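PDB 4PSM: ssDNA binding protein from Pyrococcus furiosus, which binds single-stranded DNA, probably entrapping it in a tunnel system formed between the subunits of its assembly. Local coordinates for residues Thr7-Ala12 with Glu85-Glu90; Ser13-Lys18 with Ile46-Leu51; Arg21-Ile26 with Ile75-Asp80; Met137-Glu140 with Lys145-Ser148. All coordinates share one frame; numbering follows the deposited sequence.

Contact 1: residues Thr7-Ala12 with Glu85-Glu90. With SO4 (sulfate ion), chain E.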
loop_
_atom_site.group_PDB
_atom_site.type_symbol
_atom_site.label_atom_id
_atom_site.label_comp_id
_atom_site.label_asym_id
_atom_site.label_seq_id
_atom_site.Cartn_x
_atom_site.Cartn_y
_atom_site.Cartn_z
ATOM N N THR A 7 -11.610 -12.010 -32.986
ATOM C CA THR A 7 -12.508 -11.636 -31.910
ATOM C C THR A 7 -13.252 -12.840 -31.337
ATOM O O THR A 7 -13.629 -12.844 -30.165
ATOM C CB THR A 7 -13.543 -10.597 -32.379
ATOM O OG1 THR A 7 -14.295 -11.135 -33.469
ATOM C CG2 THR A 7 -12.865 -9.309 -32.818
ATOM N N GLY A 8 -13.454 -13.862 -32.162
ATOM C CA GLY A 8 -14.390 -14.919 -31.828
ATOM C C GLY A 8 -15.762 -14.292 -31.915
ATOM O O GLY A 8 -15.902 -13.177 -32.434
ATOM N N PHE A 9 -16.780 -14.983 -31.416
ATOM C CA PHE A 9 -18.134 -14.435 -31.486
ATOM C C PHE A 9 -18.271 -13.199 -30.610
ATOM O O PHE A 9 -17.848 -13.186 -29.457
ATOM C CB PHE A 9 -19.181 -15.474 -31.082
ATOM C CG PHE A 9 -19.281 -16.630 -32.022
ATOM C CD1 PHE A 9 -19.894 -16.481 -33.262
ATOM C CD2 PHE A 9 -18.780 -17.867 -31.669
ATOM C CE1 PHE A 9 -20.002 -17.552 -34.140
ATOM C CE2 PHE A 9 -18.883 -18.945 -32.546
ATOM C CZ PHE A 9 -19.495 -18.785 -33.786
ATOM N N VAL A 10 -18.874 -12.161 -31.163
ATOM C CA VAL A 10 -19.139 -10.961 -30.398
ATOM C C VAL A 10 -20.351 -10.218 -30.955
ATOM O O VAL A 10 -20.503 -10.064 -32.168
ATOM C CB VAL A 10 -17.911 -10.002 -30.368
ATOM C CG1 VAL A 10 -17.689 -9.367 -31.746
ATOM C CG2 VAL A 10 -18.099 -8.920 -29.283
ATOM N N ARG A 11 -21.223 -9.782 -30.055
ATOM C CA ARG A 11 -22.335 -8.933 -30.431
ATOM C C ARG A 11 -21.769 -7.712 -31.140
ATOM O O ARG A 11 -20.785 -7.133 -30.695
ATOM C CB ARG A 11 -23.114 -8.520 -29.190
ATOM C CG ARG A 11 -24.494 -7.962 -29.464
ATOM C CD ARG A 11 -25.270 -7.876 -28.171
ATOM N NE ARG A 11 -26.669 -7.529 -28.377
ATOM C CZ ARG A 11 -27.130 -6.288 -28.437
ATOM N NH1 ARG A 11 -26.295 -5.263 -28.313
ATOM N NH2 ARG A 11 -28.425 -6.074 -28.620
ATOM N N ALA A 12 -22.384 -7.346 -32.256
ATOM C CA ALA A 12 -21.886 -6.268 -33.092
ATOM C C ALA A 12 -21.713 -4.982 -32.292
ATOM O O ALA A 12 -20.716 -4.280 -32.454
ATOM C CB ALA A 12 -22.817 -6.044 -34.288
ATOM N N GLU A 85 -17.401 -12.248 -40.529
ATOM C CA GLU A 85 -18.513 -13.182 -40.516
ATOM C C GLU A 85 -19.658 -12.573 -39.728
ATOM O O GLU A 85 -19.460 -12.029 -38.644
ATOM C CB GLU A 85 -18.089 -14.505 -39.892
ATOM C CG GLU A 85 -16.951 -15.192 -40.632
ATOM C CD GLU A 85 -16.443 -16.421 -39.905
ATOM O OE1 GLU A 85 -16.943 -16.703 -38.796
ATOM O OE2 GLU A 85 -15.544 -17.104 -40.438
ATOM N N THR A 86 -20.859 -12.656 -40.281
ATOM C CA THR A 86 -22.026 -12.068 -39.636
ATOM C C THR A 86 -23.067 -13.131 -39.297
ATOM O O THR A 86 -23.180 -14.140 -39.980
ATOM C CB THR A 86 -22.657 -10.972 -40.510
ATOM O OG1 THR A 86 -23.976 -10.682 -40.035
ATOM C CG2 THR A 86 -22.736 -11.428 -41.959
ATOM N N TYR A 87 -23.818 -12.900 -38.231
ATOM C CA TYR A 87 -24.841 -13.841 -37.806
ATOM C C TYR A 87 -26.073 -13.088 -37.343
ATOM O O TYR A 87 -26.074 -12.505 -36.262
ATOM C CB TYR A 87 -24.307 -14.733 -36.691
ATOM C CG TYR A 87 -23.049 -15.460 -37.087
ATOM C CD1 TYR A 87 -23.105 -16.723 -37.654
ATOM C CD2 TYR A 87 -21.801 -14.873 -36.914
ATOM C CE1 TYR A 87 -21.953 -17.389 -38.028
ATOM C CE2 TYR A 87 -20.644 -15.533 -37.288
ATOM C CZ TYR A 87 -20.731 -16.792 -37.845
ATOM O OH TYR A 87 -19.592 -17.459 -38.221
ATOM N N LYS A 88 -27.115 -13.096 -38.172
ATOM C CA LYS A 88 -28.323 -12.335 -37.888
ATOM C C LYS A 88 -29.048 -12.894 -36.677
ATOM O O LYS A 88 -29.208 -14.107 -36.548
ATOM C CB LYS A 88 -29.245 -12.331 -39.101
ATOM C CG LYS A 88 -28.544 -11.944 -40.389
ATOM C CD LYS A 88 -28.043 -10.510 -40.343
ATOM C CE LYS A 88 -29.185 -9.528 -40.121
ATOM N NZ LYS A 88 -28.777 -8.097 -40.333
ATOM N N LYS A 89 -29.467 -12.003 -35.783
ATOM C CA LYS A 89 -30.180 -12.398 -34.578
ATOM C C LYS A 89 -31.330 -13.361 -34.891
ATOM O O LYS A 89 -31.493 -14.385 -34.228
ATOM C CB LYS A 89 -30.717 -11.162 -33.851
ATOM C CG LYS A 89 -31.556 -11.491 -32.620
ATOM C CD LYS A 89 -32.306 -10.274 -32.118
ATOM C CE LYS A 89 -33.165 -10.614 -30.913
ATOM N NZ LYS A 89 -33.890 -9.421 -30.386
ATOM N N GLU A 90 -32.121 -13.023 -35.907
ATOM C CA GLU A 90 -33.309 -13.803 -36.259
ATOM C C GLU A 90 -32.976 -15.213 -36.751
ATOM O O GLU A 90 -33.802 -16.118 -36.667
ATOM C CB GLU A 90 -34.150 -13.057 -37.298
ATOM C CG GLU A 90 -35.598 -12.857 -36.894
ATOM C CD GLU A 90 -36.071 -11.434 -37.119
ATOM O OE1 GLU A 90 -35.238 -10.508 -37.022
ATOM O OE2 GLU A 90 -37.273 -11.242 -37.397
HETATM S S SO4 E . -29.002 -2.605 -27.407
HETATM O O1 SO4 E . -29.738 -1.347 -27.305
HETATM O O2 SO4 E . -28.819 -3.175 -26.073
HETATM O O3 SO4 E . -29.742 -3.541 -28.253
HETATM O O4 SO4 E . -27.700 -2.358 -28.012
#
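Phe9 meets Tyr87 edge to face: the ring of Phe9 presents its rim, and CE1 stands above one face of Tyr87, displaced from the ring centre toward the side of CE2, CZ and OH. The T-shaped reading rests on an interplanar angle of 66° and on centroids 5.4 Å apart, with Phe9 CE1 lying 3.8 Å from Tyr87 CE2. The tyrosine hydroxyl donates to Glu85 OE1 (OH to OE1 2.8 Å), which lies at the ring edge, in its plane; the hydroxyl meets that oxygen from above the carboxylate plane. Arg63 of strand 61-71 makes a cation-pi contact with Phe9, while Leu97 of the second subunit packs on the same ring.

Arg11 turns elsewhere. With CG anti to the backbone N (chi1 -164°) and the chain extended as far as NE, its guanidinium meets a sulfate ion edge-on, NH2 to O3 at 2.9 Å and NH1 to O4 at 3.2 Å. Replacing Arg11 by an alanine would probably leave the sulfate without this two-pronged grip and Ser13 OG without the hydrogen bond from NH1. The sulfate probably comes from the crystallisation liquor. Strands 4-11 and 74-87 are the outer strands of a three-stranded antiparallel sheet within the chain, and the aromatic pair bridges them across the central strand 61-71.

Contact 2: residues Ser13-Lys18 with Ile46-Leu51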
loop_
_atom_site.group_PDB
_atom_site.type_symbol
_atom_site.label_atom_id
_atom_site.label_comp_id
_atom_site.label_asym_id
_atom_site.label_seq_id
_atom_site.Cartn_x
_atom_site.Cartn_y
_atom_site.Cartn_z
ATOM N N SER A 13 -22.691 -4.695 -31.434
ATOM C CA SER A 13 -22.687 -3.507 -30.580
ATOM C C SER A 13 -21.342 -3.294 -29.878
ATOM O O SER A 13 -20.909 -2.166 -29.690
ATOM C CB SER A 13 -23.796 -3.620 -29.529
ATOM O OG SER A 13 -23.623 -4.786 -28.739
ATOM N N GLY A 14 -20.690 -4.383 -29.492
ATOM C CA GLY A 14 -19.422 -4.298 -28.805
ATOM C C GLY A 14 -18.242 -4.883 -29.556
ATOM O O GLY A 14 -17.328 -5.434 -28.946
ATOM N N TYR A 15 -18.244 -4.763 -30.878
ATOM C CA TYR A 15 -17.141 -5.308 -31.667
ATOM C C TYR A 15 -15.881 -4.477 -31.419
ATOM O O TYR A 15 -14.787 -5.007 -31.274
ATOM C CB TYR A 15 -17.478 -5.331 -33.173
ATOM C CG TYR A 15 -17.264 -3.994 -33.856
ATOM C CD1 TYR A 15 -16.030 -3.659 -34.385
ATOM C CD2 TYR A 15 -18.285 -3.052 -33.930
ATOM C CE1 TYR A 15 -15.818 -2.428 -34.978
ATOM C CE2 TYR A 15 -18.085 -1.826 -34.529
ATOM C CZ TYR A 15 -16.844 -1.523 -35.053
ATOM O OH TYR A 15 -16.632 -0.302 -35.648
ATOM N N ALA A 16 -16.042 -3.162 -31.370
ATOM C CA ALA A 16 -14.889 -2.276 -31.357
ATOM C C ALA A 16 -14.063 -2.443 -30.070
ATOM O O ALA A 16 -12.838 -2.546 -30.119
ATOM C CB ALA A 16 -15.328 -0.837 -31.573
ATOM N N ASN A 17 -14.731 -2.507 -28.922
ATOM C CA ASN A 17 -14.033 -2.809 -27.675
ATOM C C ASN A 17 -13.330 -4.166 -27.721
ATOM O O ASN A 17 -12.221 -4.322 -27.207
ATOM C CB ASN A 17 -14.989 -2.756 -26.474
ATOM C CG ASN A 17 -15.341 -1.338 -26.059
ATOM O OD1 ASN A 17 -14.548 -0.414 -26.228
ATOM N ND2 ASN A 17 -16.537 -1.163 -25.505
ATOM N N LYS A 18 -13.975 -5.153 -28.335
ATOM C CA LYS A 18 -13.409 -6.491 -28.364
ATOM C C LYS A 18 -12.145 -6.526 -29.210
ATOM O O LYS A 18 -11.157 -7.177 -28.856
ATOM C CB LYS A 18 -14.428 -7.508 -28.882
ATOM C CG LYS A 18 -13.923 -8.942 -28.818
ATOM C CD LYS A 18 -13.646 -9.358 -27.375
ATOM C CE LYS A 18 -13.395 -10.856 -27.253
ATOM N NZ LYS A 18 -14.575 -11.661 -27.689
ATOM N N ILE A 46 -12.938 1.319 -40.095
ATOM C CA ILE A 46 -13.163 0.574 -41.313
ATOM C C ILE A 46 -14.249 -0.477 -41.111
ATOM O O ILE A 46 -15.185 -0.583 -41.902
ATOM C CB ILE A 46 -11.861 -0.099 -41.774
ATOM C CG1 ILE A 46 -10.849 0.962 -42.217
ATOM C CG2 ILE A 46 -12.135 -1.102 -42.880
ATOM C CD1 ILE A 46 -9.453 0.417 -42.478
ATOM N N ILE A 47 -14.126 -1.242 -40.035
ATOM C CA ILE A 47 -15.086 -2.292 -39.739
ATOM C C ILE A 47 -16.499 -1.723 -39.673
ATOM O O ILE A 47 -17.435 -2.269 -40.256
ATOM C CB ILE A 47 -14.731 -2.997 -38.420
ATOM C CG1 ILE A 47 -13.441 -3.805 -38.589
ATOM C CG2 ILE A 47 -15.860 -3.896 -37.966
ATOM C CD1 ILE A 47 -12.970 -4.454 -37.313
ATOM N N PHE A 48 -16.645 -0.602 -38.983
ATOM C CA PHE A 48 -17.955 -0.008 -38.787
ATOM C C PHE A 48 -18.584 0.442 -40.092
ATOM O O PHE A 48 -19.803 0.403 -40.237
ATOM C CB PHE A 48 -17.876 1.177 -37.832
ATOM C CG PHE A 48 -19.201 1.821 -37.568
ATOM C CD1 PHE A 48 -20.009 1.366 -36.543
ATOM C CD2 PHE A 48 -19.649 2.874 -38.351
ATOM C CE1 PHE A 48 -21.232 1.959 -36.288
ATOM C CE2 PHE A 48 -20.877 3.465 -38.108
ATOM C CZ PHE A 48 -21.665 3.011 -37.066
ATOM N N GLU A 49 -17.755 0.897 -41.027
ATOM C CA GLU A 49 -18.246 1.265 -42.347
ATOM C C GLU A 49 -18.810 0.028 -43.039
ATOM O O GLU A 49 -19.911 0.059 -43.565
ATOM C CB GLU A 49 -17.132 1.892 -43.185
ATOM C CG GLU A 49 -16.644 3.236 -42.660
ATOM C CD GLU A 49 -15.432 3.755 -43.413
ATOM O OE1 GLU A 49 -14.686 2.932 -43.986
ATOM O OE2 GLU A 49 -15.226 4.987 -43.431
ATOM N N LYS A 50 -18.052 -1.062 -43.006
ATOM C CA LYS A 50 -18.470 -2.318 -43.598
ATOM C C LYS A 50 -19.715 -2.889 -42.927
ATOM O O LYS A 50 -20.617 -3.366 -43.607
ATOM C CB LYS A 50 -17.323 -3.328 -43.580
ATOM C CG LYS A 50 -16.058 -2.800 -44.241
ATOM C CD LYS A 50 -15.232 -3.909 -44.867
ATOM C CE LYS A 50 -14.284 -3.339 -45.912
ATOM N NZ LYS A 50 -13.619 -4.398 -46.715
ATOM N N LEU A 51 -19.775 -2.832 -41.599
ATOM C CA LEU A 51 -20.971 -3.287 -40.890
ATOM C C LEU A 51 -22.198 -2.493 -41.320
ATOM O O LEU A 51 -23.293 -3.041 -41.406
ATOM C CB LEU A 51 -20.810 -3.195 -39.369
ATOM C CG LEU A 51 -19.686 -4.021 -38.744
ATOM C CD1 LEU A 51 -19.611 -3.879 -37.216
ATOM C CD2 LEU A 51 -19.697 -5.470 -39.195
#
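Tyr15 fills the space between the helices, its ring touched by three side chains of helix 33-53. Leu51 CD1 lies over one face, 3.9 Å from the ring centroid and 24° off the normal, a CH-pi contact displaced toward CD2 and CE2. Ile47 comes in obliquely on the CD1-CE1 side through its CG2 branch, with CG2 3.3 Å from Tyr15 CE1. At the far end, the beta carbon of Phe48 adjoins the hydroxyl, and the two side chains run roughly perpendicular to each other. Ala16 CB covers the face opposite Leu51, so the ring is enclosed between a methyl of each helix.

What puts the ring there is a first torsion of 82°, which sets CG in the crowded position between the backbone N and the carbonyl carbon. On the partner helix, Ile47 and Leu51 are one turn apart, joined by the backbone bond from Leu51 N to Ile47 O at 2.8 Å, and that spacing lets both reach one ring. Farther out, Ile64 of strand 61-71 touches both Tyr15 and Ile47, placing the helix pair against the sheet.

The polar end is satisfied outside this cluster: Tyr15 OH is hydrogen-bonded to the backbone O of Asn44, whereas Phe48 N, although near, has a poor angle. Chemically, then, the interface is apolar, an aromatic ring among aliphatic groups with its hydroxyl tied to a main-chain oxygen of helix 33-53, the helix it packs on.

Contact 3: residues Arg21-Ile26 with Ile75-Asp80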
loop_
_atom_site.group_PDB
_atom_site.type_symbol
_atom_site.label_atom_id
_atom_site.label_comp_id
_atom_site.label_asym_id
_atom_site.label_seq_id
_atom_site.Cartn_x
_atom_site.Cartn_y
_atom_site.Cartn_z
ATOM N N ARG A 21 -9.366 -4.978 -27.192
ATOM C CA ARG A 21 -8.958 -5.874 -26.119
ATOM C C ARG A 21 -8.037 -6.972 -26.616
ATOM O O ARG A 21 -6.987 -7.227 -26.024
ATOM C CB ARG A 21 -10.172 -6.443 -25.402
ATOM C CG ARG A 21 -10.894 -5.399 -24.576
ATOM C CD ARG A 21 -12.260 -5.868 -24.152
ATOM N NE ARG A 21 -12.229 -7.212 -23.595
ATOM C CZ ARG A 21 -13.322 -7.883 -23.263
ATOM N NH1 ARG A 21 -14.504 -7.315 -23.444
ATOM N NH2 ARG A 21 -13.236 -9.108 -22.755
ATOM N N VAL A 22 -8.427 -7.604 -27.718
ATOM C CA VAL A 22 -7.640 -8.685 -28.297
ATOM C C VAL A 22 -6.297 -8.152 -28.769
ATOM O O VAL A 22 -5.255 -8.768 -28.548
ATOM C CB VAL A 22 -8.382 -9.336 -29.474
ATOM C CG1 VAL A 22 -7.555 -10.484 -30.068
ATOM C CG2 VAL A 22 -9.727 -9.834 -29.001
ATOM N N LEU A 23 -6.335 -6.998 -29.423
ATOM C CA LEU A 23 -5.124 -6.341 -29.886
ATOM C C LEU A 23 -4.137 -6.056 -28.734
ATOM O O LEU A 23 -2.943 -6.344 -28.844
ATOM C CB LEU A 23 -5.488 -5.064 -30.639
ATOM C CG LEU A 23 -4.376 -4.420 -31.464
ATOM C CD1 LEU A 23 -3.690 -5.463 -32.332
ATOM C CD2 LEU A 23 -4.938 -3.298 -32.310
ATOM N N PHE A 24 -4.634 -5.510 -27.626
ATOM C CA PHE A 24 -3.777 -5.279 -26.458
ATOM C C PHE A 24 -3.113 -6.562 -25.978
ATOM O O PHE A 24 -1.935 -6.567 -25.621
ATOM C CB PHE A 24 -4.556 -4.671 -25.294
ATOM C CG PHE A 24 -4.571 -3.183 -25.290
ATOM C CD1 PHE A 24 -3.410 -2.469 -25.028
ATOM C CD2 PHE A 24 -5.742 -2.490 -25.527
ATOM C CE1 PHE A 24 -3.417 -1.092 -25.031
ATOM C CE2 PHE A 24 -5.754 -1.097 -25.519
ATOM C CZ PHE A 24 -4.589 -0.403 -25.271
ATOM N N ALA A 25 -3.879 -7.648 -25.970
ATOM C CA ALA A 25 -3.394 -8.911 -25.435
ATOM C C ALA A 25 -2.301 -9.541 -26.300
ATOM O O ALA A 25 -1.323 -10.079 -25.780
ATOM C CB ALA A 25 -4.551 -9.876 -25.232
ATOM N N ILE A 26 -2.457 -9.461 -27.620
ATOM C CA ILE A 26 -1.530 -10.136 -28.524
ATOM C C ILE A 26 -0.299 -9.305 -28.899
ATOM O O ILE A 26 0.705 -9.852 -29.351
ATOM C CB ILE A 26 -2.242 -10.651 -29.799
ATOM C CG1 ILE A 26 -2.713 -9.486 -30.674
ATOM C CG2 ILE A 26 -3.413 -11.565 -29.427
ATOM C CD1 ILE A 26 -3.621 -9.918 -31.821
ATOM N N ILE A 75 1.670 -1.011 -35.624
ATOM C CA ILE A 75 0.759 -2.019 -36.154
ATOM C C ILE A 75 0.314 -1.636 -37.564
ATOM O O ILE A 75 -0.324 -0.601 -37.770
ATOM C CB ILE A 75 -0.472 -2.219 -35.241
ATOM C CG1 ILE A 75 -0.035 -2.700 -33.855
ATOM C CG2 ILE A 75 -1.445 -3.218 -35.857
ATOM C CD1 ILE A 75 -1.155 -2.765 -32.849
ATOM N N VAL A 76 0.673 -2.464 -38.537
ATOM C CA VAL A 76 0.242 -2.236 -39.911
ATOM C C VAL A 76 -0.786 -3.292 -40.312
ATOM O O VAL A 76 -0.489 -4.484 -40.418
ATOM C CB VAL A 76 1.434 -2.156 -40.914
ATOM C CG1 VAL A 76 2.674 -1.574 -40.233
ATOM C CG2 VAL A 76 1.739 -3.505 -41.531
ATOM N N TRP A 77 -2.022 -2.851 -40.488
ATOM C CA TRP A 77 -3.085 -3.770 -40.835
ATOM C C TRP A 77 -2.904 -4.228 -42.270
ATOM O O TRP A 77 -2.367 -3.498 -43.102
ATOM C CB TRP A 77 -4.455 -3.111 -40.667
ATOM C CG TRP A 77 -4.772 -2.708 -39.256
ATOM C CD1 TRP A 77 -4.933 -1.439 -38.781
ATOM C CD2 TRP A 77 -4.971 -3.584 -38.136
ATOM N NE1 TRP A 77 -5.225 -1.467 -37.435
ATOM C CE2 TRP A 77 -5.251 -2.770 -37.015
ATOM C CE3 TRP A 77 -4.940 -4.975 -37.972
ATOM C CZ2 TRP A 77 -5.501 -3.302 -35.752
ATOM C CZ3 TRP A 77 -5.180 -5.501 -36.715
ATOM C CH2 TRP A 77 -5.457 -4.664 -35.620
ATOM N N ASN A 78 -3.328 -5.454 -42.542
ATOM C CA ASN A 78 -3.470 -5.942 -43.904
ATOM C C ASN A 78 -4.957 -6.022 -44.220
ATOM O O ASN A 78 -5.595 -7.055 -44.007
ATOM C CB ASN A 78 -2.813 -7.310 -44.056
ATOM C CG ASN A 78 -2.984 -7.887 -45.447
ATOM O OD1 ASN A 78 -3.350 -7.180 -46.388
ATOM N ND2 ASN A 78 -2.719 -9.180 -45.584
ATOM N N LEU A 79 -5.506 -4.914 -44.702
ATOM C CA LEU A 79 -6.941 -4.791 -44.918
ATOM C C LEU A 79 -7.493 -5.879 -45.836
ATOM O O LEU A 79 -8.677 -6.215 -45.778
ATOM C CB LEU A 79 -7.256 -3.407 -45.477
ATOM C CG LEU A 79 -7.473 -2.282 -44.456
ATOM C CD1 LEU A 79 -7.261 -2.671 -42.990
ATOM C CD2 LEU A 79 -6.879 -0.914 -44.827
ATOM N N ASP A 80 -6.630 -6.431 -46.677
ATOM C CA ASP A 80 -7.024 -7.504 -47.578
ATOM C C ASP A 80 -7.469 -8.730 -46.788
ATOM O O ASP A 80 -8.433 -9.397 -47.154
ATOM C CB ASP A 80 -5.867 -7.869 -48.510
ATOM C CG ASP A 80 -5.321 -6.669 -49.262
ATOM O OD1 ASP A 80 -5.787 -6.414 -50.394
ATOM O OD2 ASP A 80 -4.427 -5.982 -48.719
#
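A first torsion of -166° sets Leu23 CG anti to the backbone N, and chi2 of 49° turns both methyls into the corner between Ile75 and Trp77 of strand 74-87. Ile75 answers with CG1 anti to its carbonyl carbon (chi1 -61°), the chain extended to CD1, and the two side chains meet tip to tip, Leu23 CD1 to Ile75 CD1 at 3.7 Å. The other methyl, CD2, abuts the six-membered part of the Trp77 indole at its edge, near the ring plane, 3.5 Å from CZ2 and 3.6 Å from CH2. Ile75 CG2 lies over the centre of one indole face, 3.9 Å above the plane, so both residues that Leu23 touches are also packed on each other.

This is helix-on-sheet packing, the end of helix 15-26 resting against a three-stranded antiparallel sheet. Leu5 of strand 4-11 touches both Leu23 and Trp77, and Phe68 of strand 61-71 adds a ring beside the indole, so every strand of the sheet contributes. The indole nitrogen is directed to another helix: Trp77 NE1 is hydrogen-bonded to the backbone O of Ala39 in helix 33-53, a bond that probably limits rotation of the indole and so helps keep its CZ2-CH2 edge on Leu23.

Contact 4: residues Met137-Glu140 with Lys145-Ser148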
loop_
_atom_site.group_PDB
_atom_site.type_symbol
_atom_site.label_atom_id
_atom_site.label_comp_id
_atom_site.label_asym_id
_atom_site.label_seq_id
_atom_site.Cartn_x
_atom_site.Cartn_y
_atom_site.Cartn_z
HETATM N N MSE A 137 12.053 12.587 6.702
HETATM C CA MSE A 137 12.588 12.179 7.987
HETATM C C MSE A 137 14.079 11.891 7.901
HETATM O O MSE A 137 14.826 12.165 8.838
HETATM C CB MSE A 137 11.878 10.938 8.491
HETATM C CG MSE A 137 10.489 11.174 9.038
HETATM SE SE MSE A 137 9.527 9.498 9.349
HETATM C CE MSE A 137 10.895 8.496 10.300
ATOM N N LYS A 138 14.507 11.317 6.787
ATOM C CA LYS A 138 15.919 11.109 6.557
ATOM C C LYS A 138 16.619 12.464 6.606
ATOM O O LYS A 138 17.653 12.618 7.255
ATOM C CB LYS A 138 16.160 10.422 5.209
ATOM C CG LYS A 138 15.828 8.935 5.208
ATOM C CD LYS A 138 15.939 8.331 3.818
ATOM C CE LYS A 138 17.370 8.362 3.284
ATOM N NZ LYS A 138 17.403 8.048 1.818
ATOM N N GLN A 139 16.020 13.449 5.944
ATOM C CA GLN A 139 16.591 14.782 5.833
ATOM C C GLN A 139 16.671 15.492 7.172
ATOM O O GLN A 139 17.643 16.197 7.464
ATOM C CB GLN A 139 15.747 15.629 4.883
ATOM C CG GLN A 139 15.704 15.113 3.462
ATOM C CD GLN A 139 14.670 15.837 2.637
ATOM O OE1 GLN A 139 13.795 16.527 3.179
ATOM N NE2 GLN A 139 14.754 15.680 1.316
ATOM N N GLU A 140 15.642 15.307 7.986
ATOM C CA GLU A 140 15.460 16.140 9.166
ATOM C C GLU A 140 15.923 15.497 10.471
ATOM O O GLU A 140 16.216 16.195 11.445
ATOM C CB GLU A 140 13.999 16.586 9.274
ATOM C CG GLU A 140 13.539 17.452 8.097
ATOM C CD GLU A 140 12.193 18.108 8.342
ATOM O OE1 GLU A 140 11.561 17.804 9.378
ATOM O OE2 GLU A 140 11.768 18.930 7.501
ATOM N N LYS A 145 22.341 8.688 3.939
ATOM C CA LYS A 145 22.501 9.093 2.547
ATOM C C LYS A 145 21.134 9.457 1.979
ATOM O O LYS A 145 20.184 8.685 2.101
ATOM C CB LYS A 145 23.131 7.965 1.728
ATOM C CG LYS A 145 23.570 8.362 0.322
ATOM C CD LYS A 145 24.319 7.229 -0.382
ATOM C CE LYS A 145 25.597 6.826 0.358
ATOM N NZ LYS A 145 25.342 6.022 1.592
ATOM N N LEU A 146 21.031 10.638 1.377
ATOM C CA LEU A 146 19.774 11.090 0.788
ATOM C C LEU A 146 19.695 10.800 -0.711
ATOM O O LEU A 146 20.720 10.668 -1.386
ATOM C CB LEU A 146 19.574 12.589 1.029
ATOM C CG LEU A 146 19.679 13.082 2.475
ATOM C CD1 LEU A 146 19.532 14.596 2.602
ATOM C CD2 LEU A 146 18.764 12.344 3.442
ATOM N N ARG A 147 18.470 10.708 -1.221
ATOM C CA ARG A 147 18.236 10.541 -2.656
ATOM C C ARG A 147 18.763 11.743 -3.433
ATOM O O ARG A 147 19.209 11.616 -4.574
ATOM C CB ARG A 147 16.737 10.365 -2.933
ATOM C CG ARG A 147 16.115 9.145 -2.263
ATOM C CD ARG A 147 16.683 7.851 -2.827
ATOM N NE ARG A 147 16.373 6.706 -1.978
ATOM C CZ ARG A 147 15.231 6.028 -2.026
ATOM N NH1 ARG A 147 14.284 6.382 -2.885
ATOM N NH2 ARG A 147 15.035 4.996 -1.215
ATOM N N SER A 148 18.712 12.912 -2.799
ATOM C CA SER A 148 19.118 14.158 -3.437
ATOM C C SER A 148 20.626 14.348 -3.399
ATOM O O SER A 148 21.135 15.420 -3.733
ATOM C CB SER A 148 18.423 15.351 -2.779
ATOM O OG SER A 148 18.822 15.495 -1.427
#
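Lys138 NZ is gripped by three oxygens: the backbone O of Lys145, at 2.9 Å, and the carboxylates of Glu135 in the same chain and Glu117 of the third subunit, each through a salt bridge. The bond to Lys145 O lies in the carbonyl plane, with a C=O...N angle of 151°. A bend at chi3 (65°) turns the end of the lysine toward the returning chain, while its CE comes within 3.1 Å of Lys145 O.

Nearer the backbone the contact becomes apolar. Leu146 lays its two methyls against helix 93-141, CD2 at 3.7 Å from Lys138 CB and CD1 at 4.0 Å from Gln139 CG, the leucine and glutamine side chains crossing at about a right angle. Phe24 of the third subunit packs on both Gln139 and Leu146, and Gln139 OE1 is hydrogen-bonded to Arg28 NH2 of that subunit.

Arg147 brings a second positive charge, its NE 4.2 Å from Lys138 NZ. Glu117 of the third subunit bridges both, through Arg147 NH2 and Lys138 NZ, so the two cations share one carboxylate. A methionine in place of Lys138 would probably leave Lys145 O without this donor and Glu135 and Glu117 of the third subunit each short of one positive mate.

The chain thus doubles back on the end of its long helix through a lysine-to-carbonyl bond and the packing of Leu146 on Lys138 and Gln139, and the charges gathered there are balanced by Glu135 within the chain and by Glu117 across the subunit boundary, which ties this folded-back tail to the assembly.

Contacts 2 and 3 are buried packing of the globular part and share helix 15-26: its start meets helix 33-53 and its end meets strand 74-87, with Ile46 CD1 and Leu79 CD2 touching between them. Contact 1, partly buried, joins the outer strands of the same sheet and touches contact 2 where Thr7 O meets Lys18 NZ. Its chemistry is aromatic, with an arginine-sulfate pair beside it, whereas contacts 2 and 3 depend on aliphatic groups against rings. Contact 4, its centre about 48 Å from that of contact 3, mixes a lysine-to-carbonyl bond and ion pairs with leucine packing; though far from the globular part, it is buried against the third subunit, which contact 3 also touches.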